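Local coordinates for Phosphoglucomutase/phosphomannomutase family protein (Burkholderia thailandensis, PDB 3UW2) that probably moves a phosphoryl group between positions of a sugar phosphate, as a metal-dependent member of the phosphohexose mutase family, at residues D305-R310 and V452-A457; V392-L397 and A461-I466; A422-T427 and R432-D437. All coordinates share one frame; numbering follows the deposited sequence.

All three contacts share the antiparallel sheet of the C-terminal domain, and they lie away from the zinc site of D264, D266 and D268. Interaction 1 ties strand 451-457 to the domain III loop before helix 311-318; interaction 2 packs the neighbouring edge strand 392-398 on helix 460-477; interaction 3 forms the hairpin at the other edge. Centres of interactions 1 and 2 are about 10 Å apart, joined by strand bonds such as L453 N to L397 O. About 11 Å separates the centres of 1 and 3, with R432 NH1 donating to V306 O and C308 O. Interactions 2 and 3, about 14 Å apart between centres, meet through the R465-D437 salt bridge.

Interaction 1: D305-R310 and V452-A457; sequences DVKCTR and VLRFEA. With EDO (1,2-ethanediol), chain G.
E456 extends from strand 451-457 of the C-terminal domain toward the domain III loop and takes both T309 and R310 with one carboxylate. T309 OG1 donates to E456 OE2 on its syn lone pair, a short bond of 2.6 Å. The other oxygen, E456 OE1, accepts from R310 N at 3.0 Å, also on the syn side but 18° out of the carboxylate plane. With chi1 at 179°, T309 OG1 swings to the opposite side of CB from the backbone N, where it meets E456 OE2; it also accepts from N311 N, capping the start of helix 311-318.

The other end, around K307 and R454, is looser. K307 lays its aliphatic chain across the R454 side chain at about a right angle: K307 CB sits 4.0 Å above the guanidinium plane, toward the rim, and K307 CG is 3.9 Å from R454 NE. That NE has no partner in the model. R454 NH1 donates to O2 of a 1,2-ethanediol (2.6 Å); the diol, probably from the crystallisation liquor, is also hydrogen-bonded to D283. The charged ends K307 NZ and R454 NH2 come to 4.7 Å, and both form salt bridges with E396 OE1.

Bonded by a hydroxyl and by a backbone N-H next to a helix start, the buried E456 carboxylate is probably kept ionised, fixing strand to loop across the domain boundary.

Interaction 2: V392-L397 and A461-I466; sequences VSTPEL and AALARI
V392, S393 and T394 meet L463 in an apolar strand-on-helix contact at the surface of the C-terminal domain, where the edge strand 392-398 lies beside helix 460-477. This is the antiparallel sheet with helices against it that is usual for the last domain of phosphohexose mutases, described as a TATA-box-binding-protein-like fold. One leucine supplies the whole helix side of the contact. Its CG is anti to the backbone N (chi1 -165°), which carries the branched end out over the backbone of the strand.

The touching atoms follow the chain in order. V392 CG2 lies against L463 CB at 4.0 Å; further along, the carbonyl carbon S393 C is 3.9 Å from L463 CD2, while the CB of S393 points away from the helix. Just past the regular strand, T394 CG2 meets L463 CD2 at 3.8 Å. L463 also rests on F455 of strand 451-457, the next strand in, so it bridges the edge of the sheet to its interior.

While the methyl of T394 packs on the leucine, its hydroxyl weakly accepts from F455 N, and T394 OG1 donates to P395 O at 3.1 Å from 41° above the carbonyl plane.

Interaction 3: A422-T427 and R432-D437; sequences ADEVVT and RVEYPD
A422 covers one face of the Y435 ring: its CB stands 4.2 Å above the ring plane, displaced toward the rim. The second flat group is the guanidinium of R432, with the E434 carboxylate at its edge. R432 NE donates to E434 OE2 at 3.0 Å in a salt bridge, approaching steeply, 71° out of the carboxylate plane. E434 is bent at chi2 (-113°), which folds its carboxylate back toward R432, and the same OE2 lies 3.8 Å from V426 CG2.

Both groups rise from an antiparallel hairpin, 424-426 against 432-435, on its two faces. V426 and R432 form a hydrogen-bonded pair, bonded both ways, V426 N to R432 O and R432 N to V426 O. V425 and V433 make the non-hydrogen-bonded pair that follows, with V425 CG2 and V433 CG2 4.0 Å apart. E424 O then receives E434 N at 2.9 Å, nearly straight at 173°.

Past that pair the register slips in a classic beta bulge: two residues, D423 and E424, stand opposite the single residue E434. D423 N donates to E434 O in a short 2.6 Å bond, and E424 N reaches the same oxygen only weakly. Beyond the bulge, A422 CB drops to 3.6 Å from V433 CG1, and the D423 carboxylate lies beside the P436 ring.

The hairpin forms one edge of the five-stranded sheet, with strand 438-444 next inward. V433 and Y435 face helix 460-477, where Y435 OH bonds D469. On the other face V426, R432 and E434 touch M325 of strand 322-326, F439 makes a cation-pi contact with R432, and the polar end of R432 goes on to the 305-310 loop at V306.

Interaction 1: D305-R310 and V452-A457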
ATOM      1  N   ASP A 305       9.655   7.154  -0.896  1.00 28.21           N
ATOM      2  CA  ASP A 305      10.676   6.108  -0.806  1.00 27.47           C
ATOM      3  C   ASP A 305      11.721   6.280  -1.918  1.00 29.05           C
ATOM      4  O   ASP A 305      11.538   7.066  -2.852  1.00 31.34           O
ATOM      5  CB  ASP A 305       9.980   4.729  -0.779  1.00 31.49           C
ATOM      6  CG  ASP A 305       9.401   4.306  -2.169  1.00 35.27           C
ATOM      7  OD1 ASP A 305       8.638   5.084  -2.805  1.00 32.00           O
ATOM      8  OD2 ASP A 305       9.744   3.177  -2.622  1.00 36.90           O
ATOM      9  N   VAL A 306      12.853   5.594  -1.804  1.00 29.36           N
ATOM     10  CA  VAL A 306      13.911   5.670  -2.787  1.00 28.42           C
ATOM     11  C   VAL A 306      13.613   5.221  -4.232  1.00 31.25           C
ATOM     12  O   VAL A 306      14.491   5.326  -5.113  1.00 32.20           O
ATOM     13  CB  VAL A 306      15.073   4.817  -2.320  1.00 30.63           C
ATOM     14  CG1 VAL A 306      15.815   5.525  -1.151  1.00 31.01           C
ATOM     15  CG2 VAL A 306      14.574   3.394  -2.033  1.00 27.39           C
ATOM     16  N   LYS A 307      12.469   4.624  -4.482  1.00 31.62           N
ATOM     17  CA  LYS A 307      12.066   4.361  -5.882  1.00 33.15           C
ATOM     18  C   LYS A 307      11.428   5.558  -6.625  1.00 33.15           C
ATOM     19  O   LYS A 307      11.103   5.425  -7.794  1.00 37.26           O
ATOM     20  CB  LYS A 307      11.045   3.221  -5.927  1.00 30.40           C
ATOM     21  CG  LYS A 307      11.653   1.859  -5.563  1.00 34.15           C
ATOM     22  CD  LYS A 307      10.598   0.751  -5.448  1.00 33.76           C
ATOM     23  CE  LYS A 307      11.311  -0.588  -5.202  1.00 36.39           C
ATOM     24  NZ  LYS A 307      10.404  -1.768  -5.326  1.00 37.22           N
ATOM     25  N   CYS A 308      11.170   6.690  -5.934  1.00 33.88           N
ATOM     26  CA  CYS A 308      10.349   7.773  -6.483  1.00 32.41           C
ATOM     27  C   CYS A 308      11.186   8.677  -7.392  1.00 31.19           C
ATOM     28  O   CYS A 308      12.372   8.740  -7.220  1.00 31.97           O
ATOM     29  CB  CYS A 308       9.718   8.599  -5.380  1.00 30.90           C
ATOM     30  SG  CYS A 308       8.296   7.745  -4.636  1.00 33.42           S
ATOM     31  N   THR A 309      10.544   9.383  -8.319  1.00 30.78           N
ATOM     32  CA  THR A 309      11.225  10.344  -9.230  1.00 31.46           C
ATOM     33  C   THR A 309      12.187  11.322  -8.533  1.00 31.40           C
ATOM     34  O   THR A 309      11.908  11.806  -7.440  1.00 28.30           O
ATOM     35  CB  THR A 309      10.206  11.176 -10.063  1.00 29.11           C
ATOM     36  OG1 THR A 309      10.914  12.087 -10.891  1.00 30.36           O
ATOM     37  CG2 THR A 309       9.292  11.952  -9.222  1.00 28.41           C
ATOM     38  N   ARG A 310      13.331  11.565  -9.172  1.00 32.83           N
ATOM     39  CA  ARG A 310      14.257  12.663  -8.818  1.00 35.37           C
ATOM     40  C   ARG A 310      13.424  13.981  -8.671  1.00 36.45           C
ATOM     41  O   ARG A 310      13.743  14.844  -7.857  1.00 38.54           O
ATOM     42  CB  ARG A 310      15.397  12.757  -9.875  1.00 39.22           C
ATOM     43  CG  ARG A 310      16.665  13.492  -9.377  1.00 51.86           C
ATOM     44  CD  ARG A 310      17.923  13.457 -10.277  1.00 56.05           C
ATOM     45  NE  ARG A 310      18.097  14.661 -11.107  1.00 56.95           N
ATOM     46  CZ  ARG A 310      17.236  15.068 -12.052  1.00 62.72           C
ATOM     47  NH1 ARG A 310      17.485  16.171 -12.774  1.00 64.31           N
ATOM     48  NH2 ARG A 310      16.118  14.382 -12.292  1.00 63.53           N
ATOM     49  N   VAL A 452      17.181  -5.644  -6.954  1.00 76.41           N
ATOM     50  CA  VAL A 452      16.308  -4.847  -7.829  1.00 74.15           C
ATOM     51  C   VAL A 452      16.911  -3.504  -8.303  1.00 72.17           C
ATOM     52  O   VAL A 452      17.480  -2.728  -7.519  1.00 70.71           O
ATOM     53  CB  VAL A 452      14.867  -4.667  -7.257  1.00 74.42           C
ATOM     54  CG1 VAL A 452      14.836  -4.632  -5.718  1.00 72.81           C
ATOM     55  CG2 VAL A 452      14.178  -3.447  -7.859  1.00 68.79           C
ATOM     56  N   LEU A 453      16.774  -3.256  -9.605  1.00 70.86           N
ATOM     57  CA  LEU A 453      17.347  -2.082 -10.265  1.00 66.33           C
ATOM     58  C   LEU A 453      16.254  -1.243 -10.904  1.00 63.71           C
ATOM     59  O   LEU A 453      15.290  -1.793 -11.460  1.00 63.63           O
ATOM     60  CB  LEU A 453      18.337  -2.513 -11.370  1.00 67.96           C
ATOM     61  CG  LEU A 453      19.569  -3.344 -10.981  1.00 70.80           C
ATOM     62  CD1 LEU A 453      20.170  -4.102 -12.169  1.00 75.85           C
ATOM     63  CD2 LEU A 453      20.616  -2.467 -10.310  1.00 67.13           C
ATOM     64  N   ARG A 454      16.401   0.082 -10.811  1.00 57.15           N
ATOM     65  CA  ARG A 454      15.640   0.993 -11.679  1.00 55.95           C
ATOM     66  C   ARG A 454      16.358   2.305 -12.042  1.00 50.82           C
ATOM     67  O   ARG A 454      17.262   2.755 -11.347  1.00 48.12           O
ATOM     68  CB  ARG A 454      14.220   1.248 -11.165  1.00 57.05           C
ATOM     69  CG  ARG A 454      14.103   2.082  -9.906  1.00 55.49           C
ATOM     70  CD  ARG A 454      12.663   2.542  -9.719  1.00 57.94           C
ATOM     71  NE  ARG A 454      11.698   1.467  -9.406  1.00 60.67           N
ATOM     72  CZ  ARG A 454      10.391   1.521  -9.699  1.00 64.13           C
ATOM     73  NH1 ARG A 454       9.875   2.584 -10.315  1.00 63.24           N
ATOM     74  NH2 ARG A 454       9.581   0.516  -9.369  1.00 70.27           N
ATOM     75  N   PHE A 455      15.961   2.875 -13.168  1.00 50.86           N
ATOM     76  CA  PHE A 455      16.684   3.969 -13.764  1.00 47.57           C
ATOM     77  C   PHE A 455      15.685   5.034 -14.188  1.00 43.82           C
ATOM     78  O   PHE A 455      14.577   4.704 -14.608  1.00 45.22           O
ATOM     79  CB  PHE A 455      17.528   3.443 -14.940  1.00 49.27           C
ATOM     80  CG  PHE A 455      18.600   2.460 -14.528  1.00 52.76           C
ATOM     81  CD1 PHE A 455      19.751   2.892 -13.876  1.00 51.56           C
ATOM     82  CD2 PHE A 455      18.459   1.081 -14.773  1.00 58.39           C
ATOM     83  CE1 PHE A 455      20.723   1.976 -13.463  1.00 54.08           C
ATOM     84  CE2 PHE A 455      19.443   0.169 -14.391  1.00 58.84           C
ATOM     85  CZ  PHE A 455      20.581   0.621 -13.741  1.00 58.82           C
ATOM     86  N   GLU A 456      16.059   6.303 -14.012  1.00 39.06           N
ATOM     87  CA  GLU A 456      15.268   7.433 -14.498  1.00 39.06           C
ATOM     88  C   GLU A 456      16.235   8.502 -15.007  1.00 37.06           C
ATOM     89  O   GLU A 456      17.292   8.729 -14.405  1.00 36.24           O
ATOM     90  CB  GLU A 456      14.450   8.037 -13.366  1.00 38.95           C
ATOM     91  CG  GLU A 456      13.484   9.120 -13.790  1.00 40.97           C
ATOM     92  CD  GLU A 456      13.031   9.994 -12.638  1.00 41.24           C
ATOM     93  OE1 GLU A 456      13.885  10.496 -11.886  1.00 42.68           O
ATOM     94  OE2 GLU A 456      11.827  10.235 -12.510  1.00 44.14           O
ATOM     95  N   ALA A 457      15.866   9.182 -16.083  1.00 36.98           N
ATOM     96  CA  ALA A 457      16.715  10.277 -16.577  1.00 36.49           C
ATOM     97  C   ALA A 457      15.912  11.372 -17.278  1.00 37.21           C
ATOM     98  O   ALA A 457      14.737  11.178 -17.581  1.00 40.26           O
ATOM     99  CB  ALA A 457      17.780   9.718 -17.496  1.00 36.21           C
TER
HETATM  100  C1  EDO G 470      10.694   6.571 -10.506  1.00 49.24           C
HETATM  101  O1  EDO G 470       9.627   7.214 -11.213  1.00 41.60           O
HETATM  102  C2  EDO G 470      11.474   5.654 -11.452  1.00 49.24           C
HETATM  103  O2  EDO G 470      10.561   4.610 -11.782  1.00 51.70           O

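Interaction 2: V392-L397 and A461-I466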
ATOM      1  N   VAL A 392      12.123  10.316 -18.371  1.00 46.73           N
ATOM      2  CA  VAL A 392      12.048   8.992 -19.009  1.00 46.14           C
ATOM      3  C   VAL A 392      12.482   7.983 -17.961  1.00 45.52           C
ATOM      4  O   VAL A 392      13.292   8.332 -17.091  1.00 44.27           O
ATOM      5  CB  VAL A 392      12.912   8.881 -20.305  1.00 48.47           C
ATOM      6  CG1 VAL A 392      12.638  10.047 -21.245  1.00 49.93           C
ATOM      7  CG2 VAL A 392      14.381   8.855 -19.967  1.00 51.39           C
ATOM      8  N   SER A 393      11.981   6.748 -18.027  1.00 46.55           N
ATOM      9  CA  SER A 393      12.483   5.641 -17.149  1.00 51.24           C
ATOM     10  C   SER A 393      12.528   4.246 -17.803  1.00 59.68           C
ATOM     11  O   SER A 393      11.917   4.016 -18.854  1.00 59.97           O
ATOM     12  CB  SER A 393      11.692   5.509 -15.840  1.00 51.60           C
ATOM     13  OG  SER A 393      10.391   6.038 -15.957  1.00 54.08           O
ATOM     14  N   THR A 394      13.278   3.343 -17.160  1.00 57.79           N
ATOM     15  CA  THR A 394      13.235   1.885 -17.412  1.00 56.59           C
ATOM     16  C   THR A 394      12.231   1.161 -16.514  1.00 52.23           C
ATOM     17  O   THR A 394      11.889   1.643 -15.443  1.00 48.01           O
ATOM     18  CB  THR A 394      14.603   1.223 -17.095  1.00 59.84           C
ATOM     19  OG1 THR A 394      14.888   1.342 -15.674  1.00 62.24           O
ATOM     20  CG2 THR A 394      15.740   1.802 -17.965  1.00 59.43           C
ATOM     21  N   PRO A 395      11.749  -0.034 -16.933  1.00 57.99           N
ATOM     22  CA  PRO A 395      11.048  -0.848 -15.871  1.00 56.62           C
ATOM     23  C   PRO A 395      12.058  -1.402 -14.845  1.00 56.07           C
ATOM     24  O   PRO A 395      13.297  -1.288 -15.070  1.00 51.51           O
ATOM     25  CB  PRO A 395      10.384  -1.996 -16.669  1.00 58.84           C
ATOM     26  CG  PRO A 395      10.997  -1.961 -18.042  1.00 60.31           C
ATOM     27  CD  PRO A 395      11.538  -0.572 -18.295  1.00 57.63           C
ATOM     28  N   GLU A 396      11.560  -1.994 -13.755  1.00 54.67           N
ATOM     29  CA  GLU A 396      12.403  -2.725 -12.803  1.00 52.99           C
ATOM     30  C   GLU A 396      13.202  -3.895 -13.343  1.00 56.54           C
ATOM     31  O   GLU A 396      12.670  -4.699 -14.070  1.00 62.51           O
ATOM     32  CB  GLU A 396      11.560  -3.215 -11.629  1.00 56.76           C
ATOM     33  CG  GLU A 396      11.328  -2.115 -10.624  1.00 54.60           C
ATOM     34  CD  GLU A 396      10.802  -2.600  -9.268  1.00 56.78           C
ATOM     35  OE1 GLU A 396      11.018  -1.888  -8.259  1.00 56.56           O
ATOM     36  OE2 GLU A 396      10.171  -3.675  -9.196  1.00 57.60           O
ATOM     37  N   LEU A 397      14.471  -4.013 -12.954  1.00 58.86           N
ATOM     38  CA  LEU A 397      15.343  -5.123 -13.420  1.00 63.12           C
ATOM     39  C   LEU A 397      15.932  -6.009 -12.260  1.00 66.03           C
ATOM     40  O   LEU A 397      16.308  -5.468 -11.203  1.00 61.48           O
ATOM     41  CB  LEU A 397      16.462  -4.583 -14.333  1.00 66.20           C
ATOM     42  N   ALA A 461      19.267   9.641 -23.883  1.00 49.99           N
ATOM     43  CA  ALA A 461      20.708   9.390 -23.884  1.00 50.30           C
ATOM     44  C   ALA A 461      21.259   9.336 -22.463  1.00 47.28           C
ATOM     45  O   ALA A 461      22.134   8.528 -22.151  1.00 46.69           O
ATOM     46  CB  ALA A 461      21.468  10.391 -24.746  1.00 50.88           C
ATOM     47  N   ALA A 462      20.734  10.200 -21.610  1.00 44.29           N
ATOM     48  CA  ALA A 462      21.080  10.167 -20.188  1.00 43.22           C
ATOM     49  C   ALA A 462      20.639   8.870 -19.475  1.00 42.55           C
ATOM     50  O   ALA A 462      21.375   8.359 -18.626  1.00 43.16           O
ATOM     51  CB  ALA A 462      20.575  11.424 -19.458  1.00 39.75           C
ATOM     52  N   LEU A 463      19.484   8.319 -19.832  1.00 41.98           N
ATOM     53  CA  LEU A 463      19.091   6.995 -19.315  1.00 43.18           C
ATOM     54  C   LEU A 463      20.136   5.926 -19.697  1.00 46.28           C
ATOM     55  O   LEU A 463      20.533   5.091 -18.873  1.00 46.93           O
ATOM     56  CB  LEU A 463      17.683   6.584 -19.806  1.00 43.92           C
ATOM     57  CG  LEU A 463      16.933   5.426 -19.120  1.00 45.24           C
ATOM     58  CD1 LEU A 463      16.567   5.779 -17.680  1.00 43.02           C
ATOM     59  CD2 LEU A 463      15.690   5.011 -19.907  1.00 46.28           C
ATOM     60  N   ALA A 464      20.612   5.998 -20.928  1.00 47.28           N
ATOM     61  CA  ALA A 464      21.549   5.012 -21.434  1.00 52.03           C
ATOM     62  C   ALA A 464      22.926   5.115 -20.767  1.00 54.45           C
ATOM     63  O   ALA A 464      23.513   4.097 -20.399  1.00 57.91           O
ATOM     64  CB  ALA A 464      21.657   5.126 -22.929  1.00 54.02           C
ATOM     65  N   ARG A 465      23.426   6.333 -20.580  1.00 53.71           N
ATOM     66  CA  ARG A 465      24.739   6.525 -19.974  1.00 54.68           C
ATOM     67  C   ARG A 465      24.687   6.023 -18.527  1.00 55.66           C
ATOM     68  O   ARG A 465      25.634   5.395 -18.028  1.00 59.01           O
ATOM     69  CB  ARG A 465      25.183   7.996 -20.101  1.00 54.26           C
ATOM     70  CG  ARG A 465      26.608   8.286 -19.672  1.00 55.76           C
ATOM     71  CD  ARG A 465      26.799   9.714 -19.175  1.00 53.60           C
ATOM     72  NE  ARG A 465      26.212   9.961 -17.838  1.00 50.71           N
ATOM     73  CZ  ARG A 465      25.062  10.612 -17.592  1.00 49.22           C
ATOM     74  NH1 ARG A 465      24.347  11.079 -18.606  1.00 48.58           N
ATOM     75  NH2 ARG A 465      24.594  10.788 -16.326  1.00 43.22           N
ATOM     76  N   ILE A 466      23.559   6.227 -17.863  1.00 50.96           N
ATOM     77  CA  ILE A 466      23.459   5.825 -16.455  1.00 50.20           C
ATOM     78  C   ILE A 466      23.545   4.301 -16.280  1.00 52.46           C
ATOM     79  O   ILE A 466      24.352   3.783 -15.474  1.00 51.13           O
ATOM     80  CB  ILE A 466      22.246   6.467 -15.761  1.00 44.09           C
ATOM     81  CG1 ILE A 466      22.539   7.947 -15.591  1.00 43.73           C
ATOM     82  CG2 ILE A 466      21.968   5.857 -14.382  1.00 44.31           C
ATOM     83  CD1 ILE A 466      21.353   8.741 -15.053  1.00 39.77           C
TER

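Interaction 3: A422-T427 and R432-D437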
ATOM      1  N   ALA A 422      28.561  11.182 -10.744  1.00 62.28           N
ATOM      2  CA  ALA A 422      27.389  11.194  -9.864  1.00 55.92           C
ATOM      3  C   ALA A 422      27.508  12.341  -8.870  1.00 56.81           C
ATOM      4  O   ALA A 422      28.624  12.752  -8.581  1.00 59.45           O
ATOM      5  CB  ALA A 422      27.280   9.870  -9.138  1.00 54.74           C
ATOM      6  N   ASP A 423      26.386  12.887  -8.373  1.00 55.56           N
ATOM      7  CA  ASP A 423      26.442  13.933  -7.348  1.00 59.43           C
ATOM      8  C   ASP A 423      26.567  13.335  -5.923  1.00 65.32           C
ATOM      9  O   ASP A 423      27.339  13.833  -5.081  1.00 73.48           O
ATOM     10  CB  ASP A 423      25.195  14.822  -7.386  1.00 60.10           C
ATOM     11  CG  ASP A 423      25.091  15.666  -8.634  1.00 60.72           C
ATOM     12  OD1 ASP A 423      26.108  16.177  -9.163  1.00 65.93           O
ATOM     13  OD2 ASP A 423      23.944  15.863  -9.062  1.00 61.57           O
ATOM     14  N   GLU A 424      25.768  12.308  -5.635  1.00 60.46           N
ATOM     15  CA  GLU A 424      25.912  11.541  -4.393  1.00 57.72           C
ATOM     16  C   GLU A 424      25.428  10.124  -4.577  1.00 54.78           C
ATOM     17  O   GLU A 424      24.642   9.837  -5.499  1.00 52.07           O
ATOM     18  CB  GLU A 424      25.176  12.168  -3.226  1.00 61.86           C
ATOM     19  CG  GLU A 424      23.939  12.943  -3.583  1.00 65.74           C
ATOM     20  CD  GLU A 424      23.098  13.223  -2.352  1.00 75.00           C
ATOM     21  OE1 GLU A 424      23.519  12.843  -1.226  1.00 74.36           O
ATOM     22  OE2 GLU A 424      22.007  13.817  -2.509  1.00 79.81           O
ATOM     23  N   VAL A 425      25.958   9.230  -3.744  1.00 49.88           N
ATOM     24  CA  VAL A 425      25.461   7.882  -3.662  1.00 46.02           C
ATOM     25  C   VAL A 425      24.679   7.878  -2.368  1.00 45.43           C
ATOM     26  O   VAL A 425      25.246   8.057  -1.265  1.00 48.13           O
ATOM     27  CB  VAL A 425      26.566   6.828  -3.590  1.00 49.53           C
ATOM     28  CG1 VAL A 425      25.958   5.457  -3.281  1.00 48.10           C
ATOM     29  CG2 VAL A 425      27.330   6.779  -4.920  1.00 49.07           C
ATOM     30  N   VAL A 426      23.373   7.716  -2.482  1.00 40.51           N
ATOM     31  CA  VAL A 426      22.539   7.674  -1.276  1.00 36.51           C
ATOM     32  C   VAL A 426      22.357   6.216  -0.763  1.00 38.57           C
ATOM     33  O   VAL A 426      22.018   5.331  -1.565  1.00 37.20           O
ATOM     34  CB  VAL A 426      21.183   8.273  -1.593  1.00 36.40           C
ATOM     35  CG1 VAL A 426      20.297   8.215  -0.349  1.00 34.54           C
ATOM     36  CG2 VAL A 426      21.311   9.710  -2.072  1.00 36.60           C
ATOM     37  N   THR A 427      22.524   5.972   0.563  1.00 41.42           N
ATOM     38  CA  THR A 427      22.583   4.588   1.127  1.00 40.30           C
ATOM     39  C   THR A 427      21.501   4.295   2.195  1.00 40.32           C
ATOM     40  O   THR A 427      21.681   3.391   3.021  1.00 40.25           O
ATOM     41  CB  THR A 427      23.981   4.229   1.745  1.00 41.31           C
ATOM     42  OG1 THR A 427      24.360   5.234   2.704  1.00 43.93           O
ATOM     43  CG2 THR A 427      25.070   4.139   0.691  1.00 40.23           C
ATOM     44  N   ARG A 432      21.151   4.304  -4.002  1.00 39.63           N
ATOM     45  CA  ARG A 432      20.512   5.222  -4.921  1.00 38.74           C
ATOM     46  C   ARG A 432      21.583   6.198  -5.422  1.00 39.67           C
ATOM     47  O   ARG A 432      22.084   7.046  -4.665  1.00 41.04           O
ATOM     48  CB  ARG A 432      19.336   5.955  -4.241  1.00 37.99           C
ATOM     49  CG  ARG A 432      18.846   7.059  -5.181  1.00 37.69           C
ATOM     50  CD  ARG A 432      17.460   7.499  -4.812  1.00 38.43           C
ATOM     51  NE  ARG A 432      17.068   8.726  -5.481  1.00 35.99           N
ATOM     52  CZ  ARG A 432      15.889   8.885  -6.037  1.00 36.45           C
ATOM     53  NH1 ARG A 432      14.995   7.902  -5.986  1.00 36.05           N
ATOM     54  NH2 ARG A 432      15.576  10.048  -6.614  1.00 36.73           N
ATOM     55  N   VAL A 433      22.011   6.044  -6.670  1.00 39.55           N
ATOM     56  CA  VAL A 433      22.976   6.925  -7.198  1.00 41.27           C
ATOM     57  C   VAL A 433      22.334   8.112  -7.948  1.00 42.46           C
ATOM     58  O   VAL A 433      21.592   7.927  -8.917  1.00 41.74           O
ATOM     59  CB  VAL A 433      23.971   6.153  -8.108  1.00 42.99           C
ATOM     60  CG1 VAL A 433      25.055   7.086  -8.634  1.00 46.09           C
ATOM     61  CG2 VAL A 433      24.593   4.991  -7.309  1.00 43.43           C
ATOM     62  N   GLU A 434      22.663   9.320  -7.522  1.00 41.59           N
ATOM     63  CA  GLU A 434      22.019  10.503  -8.058  1.00 43.89           C
ATOM     64  C   GLU A 434      22.965  11.247  -8.991  1.00 43.33           C
ATOM     65  O   GLU A 434      24.086  11.617  -8.600  1.00 46.70           O
ATOM     66  CB  GLU A 434      21.614  11.412  -6.918  1.00 44.40           C
ATOM     67  CG  GLU A 434      20.865  10.678  -5.838  1.00 49.93           C
ATOM     68  CD  GLU A 434      19.435  11.119  -5.758  1.00 52.97           C
ATOM     69  OE1 GLU A 434      18.909  11.584  -6.807  1.00 60.08           O
ATOM     70  OE2 GLU A 434      18.833  11.008  -4.656  1.00 56.72           O
ATOM     71  N   TYR A 435      22.513  11.475 -10.226  1.00 41.57           N
ATOM     72  CA  TYR A 435      23.321  12.213 -11.213  1.00 41.44           C
ATOM     73  C   TYR A 435      22.670  13.548 -11.480  1.00 40.50           C
ATOM     74  O   TYR A 435      21.510  13.745 -11.132  1.00 36.63           O
ATOM     75  CB  TYR A 435      23.389  11.451 -12.520  1.00 42.10           C
ATOM     76  CG  TYR A 435      24.009  10.055 -12.460  1.00 44.40           C
ATOM     77  CD1 TYR A 435      25.285   9.828 -12.961  1.00 46.54           C
ATOM     78  CD2 TYR A 435      23.300   8.950 -11.947  1.00 42.36           C
ATOM     79  CE1 TYR A 435      25.838   8.546 -12.958  1.00 47.59           C
ATOM     80  CE2 TYR A 435      23.868   7.668 -11.923  1.00 43.50           C
ATOM     81  CZ  TYR A 435      25.136   7.478 -12.432  1.00 45.95           C
ATOM     82  OH  TYR A 435      25.720   6.213 -12.425  1.00 48.28           O
ATOM     83  N   PRO A 436      23.394  14.463 -12.152  1.00 43.35           N
ATOM     84  CA  PRO A 436      22.761  15.751 -12.454  1.00 42.48           C
ATOM     85  C   PRO A 436      21.490  15.592 -13.349  1.00 40.44           C
ATOM     86  O   PRO A 436      20.601  16.455 -13.327  1.00 39.47           O
ATOM     87  CB  PRO A 436      23.878  16.524 -13.176  1.00 45.98           C
ATOM     88  CG  PRO A 436      25.162  15.822 -12.758  1.00 48.52           C
ATOM     89  CD  PRO A 436      24.773  14.383 -12.676  1.00 44.97           C
ATOM     90  N   ASP A 437      21.408  14.485 -14.087  1.00 37.19           N
ATOM     91  CA  ASP A 437      20.337  14.306 -15.052  1.00 36.50           C
ATOM     92  C   ASP A 437      19.550  13.021 -14.872  1.00 36.27           C
ATOM     93  O   ASP A 437      18.946  12.551 -15.824  1.00 35.74           O
ATOM     94  CB  ASP A 437      20.922  14.328 -16.476  1.00 38.24           C
ATOM     95  CG  ASP A 437      22.119  13.407 -16.642  1.00 37.71           C
ATOM     96  OD1 ASP A 437      22.464  12.614 -15.737  1.00 35.25           O
ATOM     97  OD2 ASP A 437      22.749  13.486 -17.719  1.00 39.06           O
TER